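Local coordinates for uncharacterized protein (Leptospirillum rubarum, PDB 3O2I) that is of unknown function but forms a two-chain assembly in which a beta sheet continues from one subunit into the other, at residues 31-36 and 40-45; 78-83 and 89-94. One frame throughout, in Å; residues are numbered along the deposited sequence.

Overall arrangement
The two contacts follow one another along the chain and meet on one small antiparallel sheet, their centres about 10 Å apart. Contact 1 is the hairpin of strands 28-35 and 41-47. Contact 2 then brings helix 72-87 against the segment that leaves it, 89-94, whose short strand 90-91 lies next to strand 41-47. Strand 41-47 is thus shared: the Y44 O to A92 N distance of 2.8 Å fits a backbone hydrogen bond, while L45 packs on L83 and I43 on S80 and E91. Both contacts also reach the second subunit, so the layer of helix on sheet built here is tied to the dimer interface.

Contact 1 of 2, residues 31-36 and 40-45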
loop_
_atom_site.group_PDB
_atom_site.type_symbol
_atom_site.label_atom_id
_atom_site.label_comp_id
_atom_site.label_asym_id
_atom_site.label_seq_id
_atom_site.Cartn_x
_atom_site.Cartn_y
_atom_site.Cartn_z
ATOM N N GLU B 31 0.377 3.323 -6.496
ATOM C CA GLU B 31 1.735 2.819 -6.438
ATOM C C GLU B 31 2.403 2.688 -7.814
ATOM O O GLU B 31 1.793 2.218 -8.772
ATOM C CB GLU B 31 1.757 1.470 -5.731
ATOM C CG GLU B 31 3.140 0.902 -5.533
ATOM C CD GLU B 31 3.100 -0.513 -4.956
ATOM O OE1 GLU B 31 2.007 -1.117 -4.932
ATOM O OE2 GLU B 31 4.161 -1.009 -4.522
ATOM N N LEU B 32 3.672 3.085 -7.877
ATOM C CA LEU B 32 4.508 2.914 -9.065
ATOM C C LEU B 32 5.660 1.990 -8.716
ATOM O O LEU B 32 6.371 2.206 -7.726
ATOM C CB LEU B 32 5.060 4.262 -9.529
ATOM C CG LEU B 32 4.061 5.330 -9.979
ATOM C CD1 LEU B 32 4.723 6.693 -10.054
ATOM C CD2 LEU B 32 3.437 4.975 -11.312
ATOM N N VAL B 33 5.849 0.959 -9.526
ATOM C CA VAL B 33 6.860 -0.048 -9.240
ATOM C C VAL B 33 7.933 -0.121 -10.338
ATOM O O VAL B 33 7.619 -0.188 -11.527
ATOM C CB VAL B 33 6.214 -1.430 -9.078
ATOM C CG1 VAL B 33 7.275 -2.490 -8.849
ATOM C CG2 VAL B 33 5.178 -1.420 -7.917
ATOM N N SER B 34 9.195 -0.105 -9.926
ATOM C CA SER B 34 10.309 -0.408 -10.818
ATOM C C SER B 34 10.820 -1.792 -10.462
ATOM O O SER B 34 11.489 -1.978 -9.448
ATOM C CB SER B 34 11.427 0.633 -10.678
ATOM O OG SER B 34 12.590 0.263 -11.408
ATOM N N ARG B 35 10.485 -2.768 -11.294
ATOM C CA ARG B 35 10.839 -4.154 -11.038
ATOM C C ARG B 35 12.324 -4.423 -11.276
ATOM O O ARG B 35 12.899 -3.955 -12.258
ATOM C CB ARG B 35 9.998 -5.075 -11.918
ATOM C CG ARG B 35 8.514 -4.983 -11.642
ATOM C CD ARG B 35 7.724 -5.822 -12.624
ATOM N NE ARG B 35 6.314 -5.458 -12.592
ATOM C CZ ARG B 35 5.542 -5.365 -13.666
ATOM N NH1 ARG B 35 6.051 -5.605 -14.873
ATOM N NH2 ARG B 35 4.262 -5.026 -13.533
ATOM N N ASP B 36 12.928 -5.187 -10.371
ATOM C CA ASP B 36 14.349 -5.503 -10.437
ATOM C C ASP B 36 14.643 -6.701 -9.546
ATOM O O ASP B 36 13.916 -6.966 -8.589
ATOM C CB ASP B 36 15.185 -4.301 -9.992
ATOM C CG ASP B 36 16.661 -4.460 -10.316
ATOM O OD1 ASP B 36 17.091 -3.952 -11.372
ATOM O OD2 ASP B 36 17.390 -5.087 -9.518
ATOM N N PRO B 40 14.449 -3.337 -6.305
ATOM C CA PRO B 40 13.160 -2.834 -6.790
ATOM C C PRO B 40 12.846 -1.478 -6.176
ATOM O O PRO B 40 13.308 -1.182 -5.079
ATOM C CB PRO B 40 12.153 -3.876 -6.278
ATOM C CG PRO B 40 12.969 -5.049 -5.833
ATOM C CD PRO B 40 14.284 -4.485 -5.402
ATOM N N VAL B 41 12.072 -0.664 -6.880
ATOM C CA VAL B 41 11.652 0.622 -6.344
ATOM C C VAL B 41 10.135 0.662 -6.210
ATOM O O VAL B 41 9.412 0.404 -7.172
ATOM C CB VAL B 41 12.110 1.783 -7.240
ATOM C CG1 VAL B 41 11.711 3.114 -6.624
ATOM C CG2 VAL B 41 13.607 1.718 -7.454
ATOM N N ARG B 42 9.654 0.968 -5.011
ATOM C CA ARG B 42 8.228 1.135 -4.798
ATOM C C ARG B 42 7.910 2.554 -4.329
ATOM O O ARG B 42 8.431 3.021 -3.318
ATOM C CB ARG B 42 7.686 0.087 -3.814
ATOM C CG ARG B 42 7.463 -1.275 -4.457
ATOM C CD ARG B 42 7.110 -2.372 -3.456
ATOM N NE ARG B 42 7.106 -3.667 -4.127
ATOM C CZ ARG B 42 6.044 -4.206 -4.724
ATOM N NH1 ARG B 42 6.151 -5.388 -5.326
ATOM N NH2 ARG B 42 4.871 -3.576 -4.717
ATOM N N ILE B 43 7.065 3.238 -5.093
ATOM C CA ILE B 43 6.637 4.585 -4.754
ATOM C C ILE B 43 5.151 4.540 -4.488
ATOM O O ILE B 43 4.376 4.066 -5.320
ATOM C CB ILE B 43 6.861 5.578 -5.906
ATOM C CG1 ILE B 43 8.271 5.447 -6.479
ATOM C CG2 ILE B 43 6.588 7.004 -5.435
ATOM C CD1 ILE B 43 9.282 6.347 -5.812
ATOM N N TYR B 44 4.756 5.038 -3.327
ATOM C CA TYR B 44 3.349 5.070 -2.951
ATOM C C TYR B 44 2.890 6.506 -2.927
ATOM O O TYR B 44 3.398 7.302 -2.138
ATOM C CB TYR B 44 3.147 4.431 -1.559
ATOM C CG TYR B 44 3.523 2.966 -1.523
ATOM C CD1 TYR B 44 2.617 1.992 -1.920
ATOM C CD2 TYR B 44 4.787 2.560 -1.114
ATOM C CE1 TYR B 44 2.954 0.651 -1.905
ATOM C CE2 TYR B 44 5.132 1.212 -1.082
ATOM C CZ TYR B 44 4.210 0.268 -1.484
ATOM O OH TYR B 44 4.534 -1.073 -1.460
ATOM N N LEU B 45 1.928 6.836 -3.784
ATOM C CA LEU B 45 1.353 8.181 -3.823
ATOM C C LEU B 45 -0.084 8.176 -3.312
ATOM O O LEU B 45 -0.820 7.218 -3.505
ATOM C CB LEU B 45 1.361 8.728 -5.245
ATOM C CG LEU B 45 2.704 8.781 -5.976
ATOM C CD1 LEU B 45 2.507 9.459 -7.333
ATOM C CD2 LEU B 45 3.737 9.525 -5.160
#
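E31 reaches across the hairpin to R42 and Y44, two side chains on its own face of the sheet. With CG anti to the backbone N (chi1 -176°) and the chain extended beyond it, the glutamate runs alongside Y44, the two pointing the same way, and its carboxylate lies 27° from the plane of the ring. R42 crosses this carboxylate at a steeper tilt, the guanidinium turned 50° from it. A salt bridge of 2.7 Å joins R42 NH2 to E31 OE2, which it meets on the syn side but out of the carboxylate plane. The same oxygen is 3.1 Å from Y44 OH. A long, flexible arginine suits this place, since its aliphatic part lies beside V33, whose CG2 sits over one guanidinium face 3.9 Å from NH2. On the other face L32 pairs with I43 and S34 with V41; S34 CB lies 3.7 Å from V41 CB, and the short serine side chain touches H73 of helix 72-87. Each of these pairs has two backbone hydrogen bonds, as in L32 N to I43 O at 2.8 Å. Toward the turn, D36 OD2 accepts hydrogen bonds from the backbone N of T38 and H39. L32 and I43 suit this mostly apolar face, where L32 meets I76 and I43 meets S80 of helix 72-87, with F56 and L60 of helix 53-63 also against L32. Strand 41-47 is flanked in turn by strand 90-91, next to which the Y44 backbone bonds to A92, and along 31-35 a strand of the second subunit pairs in parallel.

Contact 2 of 2, residues 78-83 and 89-94; sequences EVSKYL and FVEAGG
A helix-to-strand connection in the helix-on-sheet layer of this fold brings these segments together: F89, just past the end of helix 72-87, folds back on L83 in its last turns before the chain enters the short strand 90-91, outermost of the sheet within this chain. L83 and F89 make most of the contact. Both side chains start toward the opposite segment and cross at a slant, so that the flat phenyl group lies against the leucine. L83 CB lies 3.5 Å from F89 CD2, and the branch beyond it brings CD2 to 4.1 Å from F89 CE2, while CD1 stands over one face of the ring. F89 CG is anti to its own carbonyl carbon (chi1 -70°), which swings the ring back beside the backbone N and against the end of the L83 segment. A branched leucine and a large aromatic suit this buried place, where L59 of helix 53-63 touches both, L45 packs on L83, and the phenyl ring is stacked with W51 and meets H47 edge-to-face. Farther along, S80 and E91 come near each other at the margin, S80 OG and E91 OE1 being 4.4 Å apart; both side chains also touch I43 of strand 41-47. The small serine fits where the helix faces that strand, and the glutamate, with its long chain extended, can keep its carboxylate at the exposed border. Past it, the backbone of G93 and G94 hydrogen-bonds to the second subunit. The polar link across the turn is weak: F89 N donates to L83 O over 3.4 Å, and this same carbonyl oxygen lies at the edge of the phenyl ring, in its plane, 3.2 Å from F89 CD2.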
loop_
_atom_site.group_PDB
_atom_site.type_symbol
_atom_site.label_atom_id
_atom_site.label_comp_id
_atom_site.label_asym_id
_atom_site.label_seq_id
_atom_site.Cartn_x
_atom_site.Cartn_y
_atom_site.Cartn_z
ATOM N N GLU B 78 10.953 10.428 -11.853
ATOM C CA GLU B 78 10.520 11.647 -12.532
ATOM C C GLU B 78 8.999 11.724 -12.631
ATOM O O GLU B 78 8.407 12.764 -12.354
ATOM C CB GLU B 78 11.175 11.758 -13.925
ATOM C CG GLU B 78 12.694 11.575 -13.901
ATOM C CD GLU B 78 13.401 12.251 -15.071
ATOM O OE1 GLU B 78 14.373 11.664 -15.605
ATOM O OE2 GLU B 78 12.987 13.367 -15.455
ATOM N N VAL B 79 8.375 10.620 -13.028
ATOM C CA VAL B 79 6.919 10.513 -13.064
ATOM C C VAL B 79 6.297 10.835 -11.690
ATOM O O VAL B 79 5.320 11.589 -11.587
ATOM C CB VAL B 79 6.498 9.095 -13.505
ATOM C CG1 VAL B 79 4.993 8.904 -13.354
ATOM C CG2 VAL B 79 6.954 8.833 -14.939
ATOM N N SER B 80 6.869 10.256 -10.639
ATOM C CA SER B 80 6.435 10.554 -9.275
ATOM C C SER B 80 6.456 12.061 -9.010
ATOM O O SER B 80 5.465 12.634 -8.541
ATOM C CB SER B 80 7.324 9.830 -8.263
ATOM O OG SER B 80 6.961 10.166 -6.928
ATOM N N LYS B 81 7.588 12.695 -9.320
ATOM C CA LYS B 81 7.765 14.136 -9.112
ATOM C C LYS B 81 6.702 14.969 -9.819
ATOM O O LYS B 81 6.288 16.014 -9.322
ATOM C CB LYS B 81 9.144 14.586 -9.591
ATOM C CG LYS B 81 10.283 14.286 -8.638
ATOM C CD LYS B 81 11.576 14.929 -9.131
ATOM C CE LYS B 81 11.460 16.448 -9.173
ATOM N NZ LYS B 81 12.684 17.100 -9.737
ATOM N N TYR B 82 6.262 14.496 -10.978
ATOM C CA TYR B 82 5.295 15.225 -11.789
ATOM C C TYR B 82 3.877 15.085 -11.244
ATOM O O TYR B 82 3.142 16.068 -11.159
ATOM C CB TYR B 82 5.358 14.788 -13.260
ATOM C CG TYR B 82 4.246 15.369 -14.100
ATOM C CD1 TYR B 82 4.331 16.664 -14.605
ATOM C CD2 TYR B 82 3.104 14.632 -14.375
ATOM C CE1 TYR B 82 3.302 17.206 -15.366
ATOM C CE2 TYR B 82 2.075 15.160 -15.130
ATOM C CZ TYR B 82 2.175 16.448 -15.622
ATOM O OH TYR B 82 1.140 16.967 -16.367
ATOM N N LEU B 83 3.488 13.864 -10.884
ATOM C CA LEU B 83 2.195 13.652 -10.241
ATOM C C LEU B 83 2.060 14.501 -8.982
ATOM O O LEU B 83 0.997 15.063 -8.715
ATOM C CB LEU B 83 1.974 12.171 -9.903
ATOM C CG LEU B 83 1.907 11.227 -11.108
ATOM C CD1 LEU B 83 1.553 9.814 -10.665
ATOM C CD2 LEU B 83 0.902 11.728 -12.125
ATOM N N PHE B 89 -0.855 14.835 -5.920
ATOM C CA PHE B 89 -0.507 13.598 -5.228
ATOM C C PHE B 89 0.514 13.919 -4.141
ATOM O O PHE B 89 1.372 14.791 -4.312
ATOM C CB PHE B 89 0.102 12.577 -6.198
ATOM C CG PHE B 89 -0.874 12.010 -7.196
ATOM C CD1 PHE B 89 -1.489 10.792 -6.967
ATOM C CD2 PHE B 89 -1.143 12.677 -8.386
ATOM C CE1 PHE B 89 -2.377 10.262 -7.886
ATOM C CE2 PHE B 89 -2.032 12.147 -9.317
ATOM C CZ PHE B 89 -2.655 10.951 -9.068
ATOM N N VAL B 90 0.418 13.226 -3.014
ATOM C CA VAL B 90 1.412 13.376 -1.960
ATOM C C VAL B 90 2.092 12.031 -1.794
ATOM O O VAL B 90 1.426 10.999 -1.783
ATOM C CB VAL B 90 0.790 13.875 -0.626
ATOM C CG1 VAL B 90 0.025 15.156 -0.861
ATOM C CG2 VAL B 90 -0.126 12.844 -0.031
ATOM N N GLU B 91 3.418 12.033 -1.721
ATOM C CA GLU B 91 4.148 10.776 -1.615
ATOM C C GLU B 91 4.131 10.279 -0.184
ATOM O O GLU B 91 4.414 11.038 0.740
ATOM C CB GLU B 91 5.593 10.927 -2.082
ATOM C CG GLU B 91 6.382 9.616 -2.057
ATOM C CD GLU B 91 7.799 9.766 -2.586
ATOM O OE1 GLU B 91 8.254 10.918 -2.757
ATOM O OE2 GLU B 91 8.455 8.730 -2.827
ATOM N N ALA B 92 3.793 9.005 -0.010
ATOM C CA ALA B 92 3.814 8.369 1.309
ATOM C C ALA B 92 5.222 7.871 1.573
ATOM O O ALA B 92 6.009 7.689 0.635
ATOM C CB ALA B 92 2.837 7.222 1.356
ATOM N N GLY B 93 5.543 7.658 2.846
ATOM C CA GLY B 93 6.860 7.183 3.231
ATOM C C GLY B 93 7.099 5.703 2.975
ATOM O O GLY B 93 8.243 5.246 2.970
ATOM N N GLY B 94 6.023 4.948 2.761
ATOM C CA GLY B 94 6.152 3.522 2.543
ATOM C C GLY B 94 4.944 2.759 3.045
ATOM O O GLY B 94 3.974 3.351 3.510
#